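Local coordinates for protein glutathione S-transferase (Bombyx mori, PDB 3AY8) that probably transfers glutathione to electrophilic compounds as a homodimeric cytosolic enzyme of the glutathione S-transferase fold, at residues I111-F116 / Q128-D133; S136-L141 / V173-S178; L4-F9 / G17-A22; F63-S68 / A72-D77; E32-N35 / Q41-E44. All coordinates share one frame; numbering follows the deposited sequence.

Contact 1. Residues I111-F116 / Q128-D133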
# COMPACT_ATOMS: atom_id res chain seq x y z
N ILE A 111 -9.27 -4.22 7.17
CA ILE A 111 -10.54 -3.57 7.50
C ILE A 111 -11.52 -3.77 6.34
O ILE A 111 -12.66 -4.20 6.52
CB ILE A 111 -10.33 -2.06 7.81
CG1 ILE A 111 -9.51 -1.91 9.11
CG2 ILE A 111 -11.68 -1.33 7.90
CD1 ILE A 111 -8.95 -0.45 9.40
N ARG A 112 -11.04 -3.50 5.14
CA ARG A 112 -11.84 -3.67 3.94
C ARG A 112 -12.30 -5.13 3.72
O ARG A 112 -13.44 -5.36 3.32
CB ARG A 112 -11.06 -3.18 2.74
CG ARG A 112 -11.91 -2.72 1.61
CD ARG A 112 -11.04 -2.43 0.39
NE ARG A 112 -11.84 -1.77 -0.64
CZ ARG A 112 -12.34 -2.37 -1.72
NH1 ARG A 112 -13.06 -1.67 -2.59
NH2 ARG A 112 -12.11 -3.67 -1.94
N ALA A 113 -11.42 -6.09 3.97
CA ALA A 113 -11.75 -7.53 3.87
C ALA A 113 -12.95 -7.90 4.73
O ALA A 113 -13.75 -8.76 4.36
CB ALA A 113 -10.55 -8.39 4.22
N ILE A 114 -13.07 -7.24 5.87
CA ILE A 114 -14.23 -7.41 6.76
C ILE A 114 -15.45 -6.62 6.28
O ILE A 114 -16.55 -7.17 6.13
CB ILE A 114 -13.86 -7.02 8.21
CG1 ILE A 114 -12.87 -8.03 8.78
CG2 ILE A 114 -15.13 -6.89 9.11
CD1 ILE A 114 -12.00 -7.46 9.91
N CYS A 115 -15.26 -5.33 6.02
CA CYS A 115 -16.40 -4.42 5.81
C CYS A 115 -17.03 -4.43 4.42
O CYS A 115 -18.24 -4.27 4.31
CB CYS A 115 -16.05 -2.99 6.22
SG CYS A 115 -15.59 -2.85 7.95
N PHE A 116 -16.22 -4.58 3.37
CA PHE A 116 -16.74 -4.55 2.00
C PHE A 116 -17.78 -5.64 1.71
O PHE A 116 -18.81 -5.37 1.10
CB PHE A 116 -15.58 -4.61 0.99
CG PHE A 116 -16.03 -4.54 -0.45
CD1 PHE A 116 -16.04 -3.32 -1.12
CD2 PHE A 116 -16.42 -5.69 -1.13
CE1 PHE A 116 -16.45 -3.24 -2.45
CE2 PHE A 116 -16.84 -5.62 -2.46
CZ PHE A 116 -16.85 -4.40 -3.12
N GLN A 128 -14.23 -15.14 11.76
CA GLN A 128 -13.18 -15.28 12.76
C GLN A 128 -11.79 -15.13 12.16
O GLN A 128 -10.95 -14.42 12.72
CB GLN A 128 -13.31 -16.61 13.52
CG GLN A 128 -12.29 -16.76 14.66
CD GLN A 128 -12.55 -15.80 15.81
OE1 GLN A 128 -11.68 -15.00 16.18
NE2 GLN A 128 -13.76 -15.86 16.36
N SER A 129 -11.54 -15.79 11.03
CA SER A 129 -10.26 -15.68 10.30
C SER A 129 -9.89 -14.22 9.96
O SER A 129 -8.73 -13.80 10.10
CB SER A 129 -10.32 -16.49 9.01
OG SER A 129 -11.43 -16.08 8.22
N LEU A 130 -10.87 -13.46 9.51
CA LEU A 130 -10.66 -12.05 9.17
C LEU A 130 -10.38 -11.20 10.40
O LEU A 130 -9.57 -10.25 10.34
CB LEU A 130 -11.89 -11.52 8.45
CG LEU A 130 -12.21 -12.22 7.13
CD1 LEU A 130 -13.43 -11.56 6.50
CD2 LEU A 130 -11.01 -12.18 6.17
N LYS A 131 -11.06 -11.52 11.50
CA LYS A 131 -10.90 -10.83 12.77
C LYS A 131 -9.48 -11.05 13.29
O LYS A 131 -8.80 -10.10 13.68
CB LYS A 131 -11.92 -11.35 13.79
CG LYS A 131 -11.84 -10.74 15.18
CD LYS A 131 -12.93 -11.30 16.11
CE LYS A 131 -12.87 -10.63 17.47
NZ LYS A 131 -13.99 -11.09 18.36
N ASP A 132 -9.04 -12.31 13.29
CA ASP A 132 -7.68 -12.64 13.72
C ASP A 132 -6.63 -11.95 12.86
O ASP A 132 -5.61 -11.49 13.37
CB ASP A 132 -7.46 -14.15 13.64
CG ASP A 132 -8.31 -14.92 14.62
OD1 ASP A 132 -8.99 -14.31 15.47
OD2 ASP A 132 -8.32 -16.16 14.51
N ASP A 133 -6.87 -11.91 11.55
CA ASP A 133 -5.95 -11.29 10.60
C ASP A 133 -5.78 -9.81 10.92
O ASP A 133 -4.65 -9.32 11.03
CB ASP A 133 -6.45 -11.50 9.17
CG ASP A 133 -5.34 -11.38 8.12
OD1 ASP A 133 -4.14 -11.40 8.48
OD2 ASP A 133 -5.69 -11.24 6.93

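Contact 2. Residues S136-L141 / V173-S178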
# COMPACT_ATOMS: atom_id res chain seq x y z
N SER A 136 -3.88 -9.25 14.27
CA SER A 136 -2.44 -9.39 14.11
C SER A 136 -1.78 -8.09 13.59
O SER A 136 -0.67 -7.71 14.03
CB SER A 136 -2.14 -10.56 13.17
OG SER A 136 -0.79 -10.51 12.74
N THR A 137 -2.46 -7.41 12.67
CA THR A 137 -1.99 -6.12 12.16
C THR A 137 -2.13 -5.04 13.22
O THR A 137 -1.23 -4.21 13.38
CB THR A 137 -2.70 -5.76 10.83
OG1 THR A 137 -2.18 -6.62 9.82
CG2 THR A 137 -2.43 -4.29 10.43
N LEU A 138 -3.22 -5.07 13.99
CA LEU A 138 -3.35 -4.13 15.11
C LEU A 138 -2.23 -4.29 16.14
O LEU A 138 -1.77 -3.31 16.73
CB LEU A 138 -4.72 -4.25 15.79
CG LEU A 138 -5.94 -3.90 14.92
CD1 LEU A 138 -7.21 -3.89 15.76
CD2 LEU A 138 -5.73 -2.55 14.20
N SER A 139 -1.81 -5.53 16.38
CA SER A 139 -0.76 -5.80 17.34
C SER A 139 0.56 -5.14 16.94
O SER A 139 1.27 -4.60 17.78
CB SER A 139 -0.57 -7.31 17.53
OG SER A 139 0.47 -7.55 18.46
N PHE A 140 0.86 -5.18 15.64
CA PHE A 140 2.03 -4.52 15.06
C PHE A 140 1.93 -3.01 15.25
O PHE A 140 2.90 -2.37 15.66
CB PHE A 140 2.12 -4.84 13.58
CG PHE A 140 3.21 -5.80 13.23
CD1 PHE A 140 4.37 -5.34 12.62
CD2 PHE A 140 3.07 -7.16 13.49
CE1 PHE A 140 5.40 -6.23 12.28
CE2 PHE A 140 4.09 -8.06 13.16
CZ PHE A 140 5.25 -7.59 12.55
N LEU A 141 0.76 -2.44 14.96
CA LEU A 141 0.53 -1.01 15.16
C LEU A 141 0.73 -0.66 16.64
O LEU A 141 1.33 0.35 16.97
CB LEU A 141 -0.89 -0.60 14.72
CG LEU A 141 -1.29 0.86 14.96
CD1 LEU A 141 -0.25 1.89 14.37
CD2 LEU A 141 -2.71 1.15 14.45
N VAL A 173 -17.20 0.88 13.43
CA VAL A 173 -17.90 -0.39 13.27
C VAL A 173 -18.06 -1.06 14.64
O VAL A 173 -19.08 -1.68 14.93
CB VAL A 173 -17.17 -1.35 12.28
CG1 VAL A 173 -17.88 -2.70 12.20
CG2 VAL A 173 -17.10 -0.74 10.88
N GLY A 174 -17.06 -0.88 15.51
CA GLY A 174 -17.04 -1.54 16.80
C GLY A 174 -15.94 -2.59 16.78
O GLY A 174 -16.11 -3.67 16.19
N TRP A 175 -14.82 -2.27 17.38
CA TRP A 175 -13.72 -3.22 17.50
C TRP A 175 -13.19 -3.11 18.92
O TRP A 175 -13.09 -2.01 19.47
CB TRP A 175 -12.62 -2.92 16.49
CG TRP A 175 -11.83 -4.15 16.14
CD1 TRP A 175 -10.63 -4.52 16.66
CD2 TRP A 175 -12.21 -5.18 15.21
NE1 TRP A 175 -10.22 -5.72 16.10
CE2 TRP A 175 -11.18 -6.14 15.21
CE3 TRP A 175 -13.31 -5.37 14.37
CZ2 TRP A 175 -11.21 -7.29 14.40
CZ3 TRP A 175 -13.36 -6.51 13.57
CH2 TRP A 175 -12.31 -7.46 13.59
N ASP A 176 -12.89 -4.27 19.50
CA ASP A 176 -12.31 -4.37 20.84
C ASP A 176 -10.79 -4.25 20.71
O ASP A 176 -10.14 -5.17 20.21
CB ASP A 176 -12.75 -5.72 21.48
CG ASP A 176 -12.02 -6.05 22.79
OD1 ASP A 176 -11.41 -5.14 23.41
OD2 ASP A 176 -12.06 -7.25 23.20
N ILE A 177 -10.25 -3.11 21.13
CA ILE A 177 -8.80 -2.88 21.14
C ILE A 177 -8.23 -2.82 22.59
O ILE A 177 -7.15 -2.29 22.82
CB ILE A 177 -8.40 -1.59 20.33
CG1 ILE A 177 -9.04 -0.33 20.93
CG2 ILE A 177 -8.75 -1.74 18.83
CD1 ILE A 177 -8.39 0.96 20.48
N SER A 178 -8.96 -3.40 23.55
CA SER A 178 -8.50 -3.45 24.95
C SER A 178 -7.12 -4.10 25.07
O SER A 178 -6.34 -3.76 25.96
CB SER A 178 -9.51 -4.18 25.84
OG SER A 178 -9.66 -5.54 25.45

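Contact 3. Residues L4-F9 / G17-A22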
# COMPACT_ATOMS: atom_id res chain seq x y z
N LEU A 4 -7.12 24.57 -5.65
CA LEU A 4 -6.86 23.17 -5.33
C LEU A 4 -8.17 22.44 -4.97
O LEU A 4 -8.93 22.93 -4.13
CB LEU A 4 -5.85 23.11 -4.18
CG LEU A 4 -5.24 21.79 -3.73
CD1 LEU A 4 -4.32 21.18 -4.79
CD2 LEU A 4 -4.48 21.99 -2.43
N LYS A 5 -8.43 21.30 -5.60
CA LYS A 5 -9.67 20.56 -5.38
C LYS A 5 -9.50 19.08 -4.98
O LYS A 5 -8.68 18.35 -5.56
CB LYS A 5 -10.57 20.67 -6.62
CG LYS A 5 -11.96 20.07 -6.44
CD LYS A 5 -13.06 21.02 -6.90
CE LYS A 5 -13.26 21.02 -8.41
NZ LYS A 5 -14.58 21.64 -8.79
N LEU A 6 -10.27 18.64 -3.99
CA LEU A 6 -10.33 17.23 -3.60
C LEU A 6 -11.71 16.66 -3.86
O LEU A 6 -12.71 17.18 -3.36
CB LEU A 6 -9.96 17.05 -2.12
CG LEU A 6 -9.87 15.60 -1.61
CD1 LEU A 6 -8.64 14.90 -2.17
CD2 LEU A 6 -9.86 15.55 -0.10
N TYR A 7 -11.78 15.60 -4.68
CA TYR A 7 -13.01 14.85 -4.85
C TYR A 7 -13.07 13.78 -3.76
O TYR A 7 -12.20 12.90 -3.69
CB TYR A 7 -13.10 14.24 -6.25
CG TYR A 7 -13.19 15.31 -7.33
CD1 TYR A 7 -14.43 15.71 -7.84
CD2 TYR A 7 -12.04 15.95 -7.80
CE1 TYR A 7 -14.52 16.71 -8.82
CE2 TYR A 7 -12.11 16.94 -8.78
CZ TYR A 7 -13.36 17.31 -9.28
OH TYR A 7 -13.44 18.29 -10.24
N HIS A 8 -14.10 13.87 -2.92
CA HIS A 8 -14.08 13.26 -1.59
C HIS A 8 -15.38 12.54 -1.28
O HIS A 8 -16.48 13.06 -1.55
CB HIS A 8 -13.80 14.35 -0.54
CG HIS A 8 -13.79 13.87 0.88
ND1 HIS A 8 -14.50 14.50 1.89
CD2 HIS A 8 -13.12 12.85 1.48
CE1 HIS A 8 -14.28 13.88 3.04
NE2 HIS A 8 -13.46 12.87 2.81
N PHE A 9 -15.27 11.34 -0.70
CA PHE A 9 -16.44 10.62 -0.20
C PHE A 9 -16.24 10.43 1.31
O PHE A 9 -15.44 9.58 1.71
CB PHE A 9 -16.59 9.27 -0.93
CG PHE A 9 -17.81 8.46 -0.52
CD1 PHE A 9 -19.02 9.07 -0.21
CD2 PHE A 9 -17.74 7.06 -0.48
CE1 PHE A 9 -20.15 8.31 0.13
CE2 PHE A 9 -18.85 6.29 -0.14
CZ PHE A 9 -20.06 6.92 0.17
N GLY A 17 -8.46 10.10 4.88
CA GLY A 17 -7.02 10.23 5.13
C GLY A 17 -6.36 11.32 4.29
O GLY A 17 -5.48 12.04 4.77
N ALA A 18 -6.79 11.43 3.04
CA ALA A 18 -6.32 12.51 2.16
C ALA A 18 -6.76 13.89 2.67
O ALA A 18 -5.96 14.83 2.70
CB ALA A 18 -6.81 12.28 0.73
N LEU A 19 -8.02 14.01 3.10
CA LEU A 19 -8.52 15.29 3.62
C LEU A 19 -7.84 15.66 4.94
O LEU A 19 -7.42 16.82 5.14
CB LEU A 19 -10.05 15.30 3.75
CG LEU A 19 -10.71 16.60 4.27
CD1 LEU A 19 -10.34 17.83 3.44
CD2 LEU A 19 -12.23 16.46 4.38
N LEU A 20 -7.68 14.68 5.82
CA LEU A 20 -6.97 14.91 7.07
C LEU A 20 -5.56 15.46 6.85
O LEU A 20 -5.09 16.29 7.63
CB LEU A 20 -6.90 13.61 7.90
CG LEU A 20 -8.10 13.25 8.79
CD1 LEU A 20 -8.00 11.79 9.22
CD2 LEU A 20 -8.19 14.16 10.03
N ALA A 21 -4.88 14.97 5.81
CA ALA A 21 -3.54 15.48 5.47
C ALA A 21 -3.63 16.95 5.04
O ALA A 21 -2.82 17.76 5.46
CB ALA A 21 -2.91 14.64 4.36
N ALA A 22 -4.60 17.26 4.19
CA ALA A 22 -4.84 18.66 3.78
C ALA A 22 -5.11 19.55 5.01
O ALA A 22 -4.54 20.63 5.12
CB ALA A 22 -5.99 18.74 2.78

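Contact 4. Residues F63-S68 / A72-D77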
# COMPACT_ATOMS: atom_id res chain seq x y z
N PHE A 63 -3.33 19.00 -12.80
CA PHE A 63 -2.61 17.78 -12.39
C PHE A 63 -3.57 16.96 -11.53
O PHE A 63 -3.93 17.37 -10.42
CB PHE A 63 -1.32 18.09 -11.61
CG PHE A 63 -0.63 16.86 -11.03
CD1 PHE A 63 -0.11 15.87 -11.87
CD2 PHE A 63 -0.50 16.71 -9.65
CE1 PHE A 63 0.52 14.74 -11.34
CE2 PHE A 63 0.13 15.59 -9.11
CZ PHE A 63 0.64 14.59 -9.96
N VAL A 64 -3.99 15.84 -12.08
CA VAL A 64 -4.97 14.96 -11.45
C VAL A 64 -4.25 13.78 -10.82
O VAL A 64 -3.47 13.08 -11.48
CB VAL A 64 -6.00 14.46 -12.48
CG1 VAL A 64 -6.97 13.48 -11.85
CG2 VAL A 64 -6.75 15.64 -13.10
N LEU A 65 -4.50 13.58 -9.53
CA LEU A 65 -3.80 12.56 -8.77
C LEU A 65 -4.80 11.78 -7.92
O LEU A 65 -5.61 12.37 -7.22
CB LEU A 65 -2.76 13.22 -7.85
CG LEU A 65 -1.83 12.34 -7.02
CD1 LEU A 65 -0.84 11.55 -7.93
CD2 LEU A 65 -1.11 13.18 -5.98
N TRP A 66 -4.74 10.47 -8.00
CA TRP A 66 -5.49 9.65 -7.05
C TRP A 66 -4.52 8.90 -6.14
O TRP A 66 -3.30 9.09 -6.23
CB TRP A 66 -6.50 8.74 -7.75
CG TRP A 66 -5.93 7.87 -8.83
CD1 TRP A 66 -5.75 8.21 -10.14
CD2 TRP A 66 -5.48 6.52 -8.70
NE1 TRP A 66 -5.20 7.16 -10.84
CE2 TRP A 66 -5.03 6.10 -9.98
CE3 TRP A 66 -5.42 5.60 -7.63
CZ2 TRP A 66 -4.52 4.81 -10.21
CZ3 TRP A 66 -4.90 4.31 -7.87
CH2 TRP A 66 -4.46 3.94 -9.15
N GLU A 67 -5.09 8.05 -5.27
CA GLU A 67 -4.39 7.33 -4.23
C GLU A 67 -4.12 8.25 -3.04
O GLU A 67 -3.26 9.14 -3.10
CB GLU A 67 -3.10 6.67 -4.74
CG GLU A 67 -2.96 5.23 -4.32
CD GLU A 67 -3.03 5.05 -2.81
OE1 GLU A 67 -3.68 4.09 -2.35
OE2 GLU A 67 -2.43 5.87 -2.08
N SER A 68 -4.87 8.01 -1.97
CA SER A 68 -4.87 8.87 -0.80
C SER A 68 -3.47 9.16 -0.25
O SER A 68 -3.18 10.29 0.10
CB SER A 68 -5.76 8.30 0.30
OG SER A 68 -5.20 7.12 0.84
N ALA A 72 -1.40 12.68 0.03
CA ALA A 72 -0.85 13.18 1.29
C ALA A 72 0.62 13.61 1.17
O ALA A 72 1.00 14.69 1.66
CB ALA A 72 -1.02 12.14 2.40
N CYS A 73 1.45 12.78 0.53
CA CYS A 73 2.87 13.09 0.34
C CYS A 73 3.07 14.27 -0.62
O CYS A 73 3.96 15.09 -0.43
CB CYS A 73 3.63 11.86 -0.18
SG CYS A 73 3.66 10.46 0.97
N TYR A 74 2.26 14.32 -1.66
CA TYR A 74 2.33 15.40 -2.65
C TYR A 74 1.95 16.75 -2.02
O TYR A 74 2.67 17.74 -2.18
CB TYR A 74 1.42 15.09 -3.83
CG TYR A 74 1.29 16.25 -4.79
CD1 TYR A 74 2.33 16.57 -5.67
CD2 TYR A 74 0.14 17.04 -4.80
CE1 TYR A 74 2.22 17.64 -6.53
CE2 TYR A 74 0.03 18.12 -5.66
CZ TYR A 74 1.07 18.41 -6.53
OH TYR A 74 0.97 19.47 -7.40
N LEU A 75 0.82 16.77 -1.32
CA LEU A 75 0.39 17.95 -0.57
C LEU A 75 1.41 18.42 0.47
O LEU A 75 1.67 19.62 0.59
CB LEU A 75 -0.97 17.71 0.10
CG LEU A 75 -2.18 17.50 -0.80
CD1 LEU A 75 -3.44 17.29 0.04
CD2 LEU A 75 -2.38 18.71 -1.71
N ALA A 76 1.98 17.48 1.22
CA ALA A 76 2.95 17.83 2.25
C ALA A 76 4.20 18.50 1.66
O ALA A 76 4.65 19.54 2.16
CB ALA A 76 3.31 16.64 3.09
N ASP A 77 4.76 17.92 0.59
CA ASP A 77 5.94 18.48 -0.08
C ASP A 77 5.63 19.77 -0.86
O ASP A 77 6.42 20.70 -0.85
CB ASP A 77 6.62 17.44 -0.99
CG ASP A 77 7.58 16.52 -0.23
OD1 ASP A 77 7.91 16.80 0.94
OD2 ASP A 77 8.03 15.50 -0.81

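Contact 5. Residues E32-N35 / Q41-E44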
# COMPACT_ATOMS: atom_id res chain seq x y z
N GLU A 32 -15.22 18.69 -3.29
CA GLU A 32 -16.37 18.23 -4.05
C GLU A 32 -16.79 16.87 -3.51
O GLU A 32 -16.05 15.90 -3.64
CB GLU A 32 -16.01 18.12 -5.52
CG GLU A 32 -17.16 17.65 -6.40
CD GLU A 32 -17.89 18.80 -7.05
OE1 GLU A 32 -17.37 19.34 -8.05
OE2 GLU A 32 -18.99 19.15 -6.58
N ILE A 33 -17.97 16.81 -2.89
CA ILE A 33 -18.49 15.57 -2.33
C ILE A 33 -18.96 14.66 -3.46
O ILE A 33 -19.72 15.08 -4.33
CB ILE A 33 -19.63 15.83 -1.30
CG1 ILE A 33 -19.15 16.71 -0.13
CG2 ILE A 33 -20.23 14.50 -0.80
CD1 ILE A 33 -17.97 16.10 0.70
N VAL A 34 -18.47 13.42 -3.44
CA VAL A 34 -18.79 12.43 -4.46
C VAL A 34 -19.44 11.26 -3.73
O VAL A 34 -18.78 10.52 -3.01
CB VAL A 34 -17.51 11.98 -5.23
CG1 VAL A 34 -17.83 10.92 -6.28
CG2 VAL A 34 -16.82 13.17 -5.89
N ASN A 35 -20.75 11.12 -3.90
CA ASN A 35 -21.48 10.02 -3.27
C ASN A 35 -21.33 8.74 -4.10
O ASN A 35 -22.06 8.52 -5.07
CB ASN A 35 -22.95 10.38 -3.07
CG ASN A 35 -23.72 9.33 -2.30
OD1 ASN A 35 -23.23 8.21 -2.08
ND2 ASN A 35 -24.92 9.68 -1.87
N GLN A 41 -26.29 9.43 -9.82
CA GLN A 41 -26.28 10.84 -9.40
C GLN A 41 -24.89 11.49 -9.55
O GLN A 41 -24.75 12.70 -9.34
CB GLN A 41 -26.78 10.94 -7.94
CG GLN A 41 -27.08 12.35 -7.42
CD GLN A 41 -28.50 12.84 -7.70
OE1 GLN A 41 -29.19 12.31 -8.58
NE2 GLN A 41 -28.93 13.86 -6.97
N LEU A 42 -23.88 10.70 -9.94
CA LEU A 42 -22.49 11.17 -10.08
C LEU A 42 -22.39 12.32 -11.07
O LEU A 42 -22.98 12.27 -12.15
CB LEU A 42 -21.58 10.02 -10.54
CG LEU A 42 -20.95 9.07 -9.50
CD1 LEU A 42 -19.44 9.18 -9.49
CD2 LEU A 42 -21.52 9.30 -8.12
N GLN A 43 -21.63 13.36 -10.71
CA GLN A 43 -21.52 14.57 -11.52
C GLN A 43 -20.48 14.48 -12.65
O GLN A 43 -19.48 13.75 -12.53
CB GLN A 43 -21.26 15.79 -10.63
CG GLN A 43 -22.36 16.05 -9.61
CD GLN A 43 -22.31 17.44 -9.02
OE1 GLN A 43 -22.17 18.44 -9.74
NE2 GLN A 43 -22.42 17.53 -7.70
N GLU A 44 -20.73 15.23 -13.72
CA GLU A 44 -19.88 15.27 -14.92
C GLU A 44 -18.45 15.72 -14.61
O GLU A 44 -17.50 15.20 -15.20
CB GLU A 44 -20.48 16.20 -15.98
CG GLU A 44 -21.85 15.78 -16.52
CD GLU A 44 -21.78 14.82 -17.71
OE1 GLU A 44 -20.67 14.39 -18.09
OE2 GLU A 44 -22.85 14.50 -18.26

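Contact 1. Residues I111-F116 / Q128-D133
L130 lays its CB on I114 and turns its two methyls to A113, where helix 128-147 packs on helix 90-120 in the all-helical C-terminal domain. L130 CB meets I114 CG1 at 3.6 Å, and the two side chains run alongside each other, antiparallel. One methyl, L130 CD1, lies 3.5 Å from the carbonyl oxygen A113 O. The other, L130 CD2, reaches the methyl A113 CB at 4.3 Å. I114 goes on past L130, and its terminal CD1 lies 3.7 Å from the backbone L130 O. What puts it there is chi1 of -68°, with CG1 beside the backbone N and CG2 anti to it, which sends the longer branch across to the partner helix. The two short helical segments run nearly antiparallel, at 150° with axes 9.5 Å apart, and the closest CA pair is I114 and L130. Further out, W175 covers both I114 and K131, while I126 and L134 also touch I114. D133 OD1 forms a salt bridge to K110 NZ, a polar tie between the same two helices. Between the segments themselves, aliphatic side chains pack on each other and on two backbone carbonyl oxygens, so the join rests on close fit rather than on directed polar bonds.

Contact 2. Residues S136-L141 / V173-S178
L138 and I177 have the closest CA atoms here, 8.2 Å apart, where a turn of helix 128-147 faces the loop that leads from helix 158-173 to helix 181-190. This is the C-terminal helical domain of the glutathione transferase fold, and the loop includes an Asx turn formed by D176. The helix before the loop breaks at G174, whose backbone angles, with phi at 110°, leave no room for a CB beside V173 O, which explains the glycine. Next comes W175, which sends its CB toward helix 128-147; a chi1 of -154° sets the indole opposite its own backbone N, with the NE1 and CD1 side meeting L138. One methyl makes that contact: L138 CD1 lies 3.5 Å from W175 NE1 and 3.6 Å from W175 CD1, coming in obliquely to the ring. The same methyl meets I177 CG2 at 4.1 Å. I177 CG2 itself sits at the edge of the indole, in its plane. Around these three side chains, L107, M167, F180 and I183 also touch L138, while I114 and I170 lie against W175. Further along the loop D176 folds back on S178. D176 OD1 takes the S178 OG hydroxyl at 2.7 Å on its syn lone pair, and the S178 N-H at 3.0 Å from the anti side, 32° out of the carboxylate plane.

Contact 3. Residues L4-F9 / G17-A22
L6 and H8 stand on the first strand of the beta-alpha-beta unit that opens the thioredoxin-like N-terminal domain, and both turn toward A18 and L19 on the helix that follows. Strand 5-8 and the helical segment 17-22 run nearly antiparallel, at 150°, with axes 9.8 Å apart. L6 divides its two methyls between neighbouring helix residues: CD2 lies 3.9 Å from L19 CB and 4.0 Å from L19 CA, while L6 CD1 reaches A18 CB at 4.3 Å. With CG anti to the backbone N, chi1 -175°, the leucine leans off the strand and puts both branches against the helix. L19 then continues from L6 to H8, lying nearly perpendicular to the histidine side chain. Its CB lies over one face of the imidazole, 4.3 Å above the plane and offset toward the rim, and its CD2 also touches the ring. I29 and I31 also touch L19, while F9, the next residue after the strand, bonds through its N to S15 OG. Strand and helix are thus held together by buried apolar contact, with leucine methyls, an alanine CB and the face of an imidazole supplying the surfaces.

Contact 4. Residues F63-S68 / A72-D77
F63 opens strand 63-66 and reaches over the ring of Y74 on helix 68-79. Its CE2 lies above one face of the tyrosine, 3.9 Å from the plane and offset toward the rim. The two rings are oblique, with planes at 52° and centroids 5.2 Å apart. The side chains point in opposing senses as they pass, and F63 CD2 comes within 3.9 Å of Y74 OH. Two residues on, L65 also points to the helix: its CD2 meets Y74 CB at 3.8 Å and Y74 CG at 4.1 Å, touching the tyrosine near its root while F63 covers the outer half. A chi1 of 171° aims the Y74 ring away from its own backbone N and brings the ring to F63. E67, at positive phi, occupies the N-cap position, and S68 starts the helix. Both are modelled in two conformers; in the one described, A72 N donates to S68 O at 3.0 Å, nearly straight at 161°. In cytosolic relatives this strand-to-helix turn lines the glutathione site. The hydroxyl of Y74 is hydrogen-bonded to D60 OD2 and to Q91 NE2 of the second subunit. With a phenylalanine in place of Y74 the ring could stay against F63, but D60 and that glutamine of the partner chain would probably be left without their shared hydroxyl. Strand 63-66 is an edge strand of this chain's sheet. Helix 68-79 packs on helix 13-25 through A72 on A21 and L75 on A22, while Q98 of the second subunit reaches W66 O.

Contact 5. Residues E32-N35 / Q41-E44
V34 and L42 meet where the chain leaves strand 30-33 of the thioredoxin-like domain, loops out, and returns just ahead of helix 44-49. L42 carries the apolar part, though it is modelled in two conformers and the details hold for one of them. Its CB sits on the loop backbone with no partner across the contact. CG stands beside the backbone N, chi1 -86°, and turns the fork back toward the strand end. From there CD1 reaches V34 CG1 at 4.0 Å, the valine lying nearly perpendicular to the leucine. The other methyl, L42 CD2, lies 3.2 Å from the backbone N35 O, a short contact that belongs to this conformer alone. L47 of the short helix packs on L42, and F46 and V55 pack on V34, tying the loop end to helix 44-49. N35 itself turns its OD1 to the backbone N of F37 and of K38, both weak bonds within the intervening loop. Next to L42, Q43 at the N-cap position of helix 44-49 reaches back to E32, which is also modelled in two conformers. The Q43 chain is extended beyond CG and comes to E32 at a slant. The amide and carboxylate planes are 62° apart, and Q43 NE2 stops 4.0 Å from E32 OE2, too far for a hydrogen bond.

From the N terminus, contact 3 comes first, bending helix 13-25 back over strand 5-8. Contact 5 then closes the loop beyond strand 30-33, and contact 4 the tight turn from strand 63-66 into helix 68-79. All three belong to the thioredoxin-like domain and reach one sheet. Contacts 3 and 5 join through backbone bonds between H8 and V34 and between H8 and E32, contacts 3 and 4 through A21 on A72. In the helical domain contact 1 closes the turn between two long helices, and contact 2 spans a longer excursion, meeting contact 1 at W175. The five lie in series, none nested or crossed, and contacts 1 and 3 have centres about 26 Å apart.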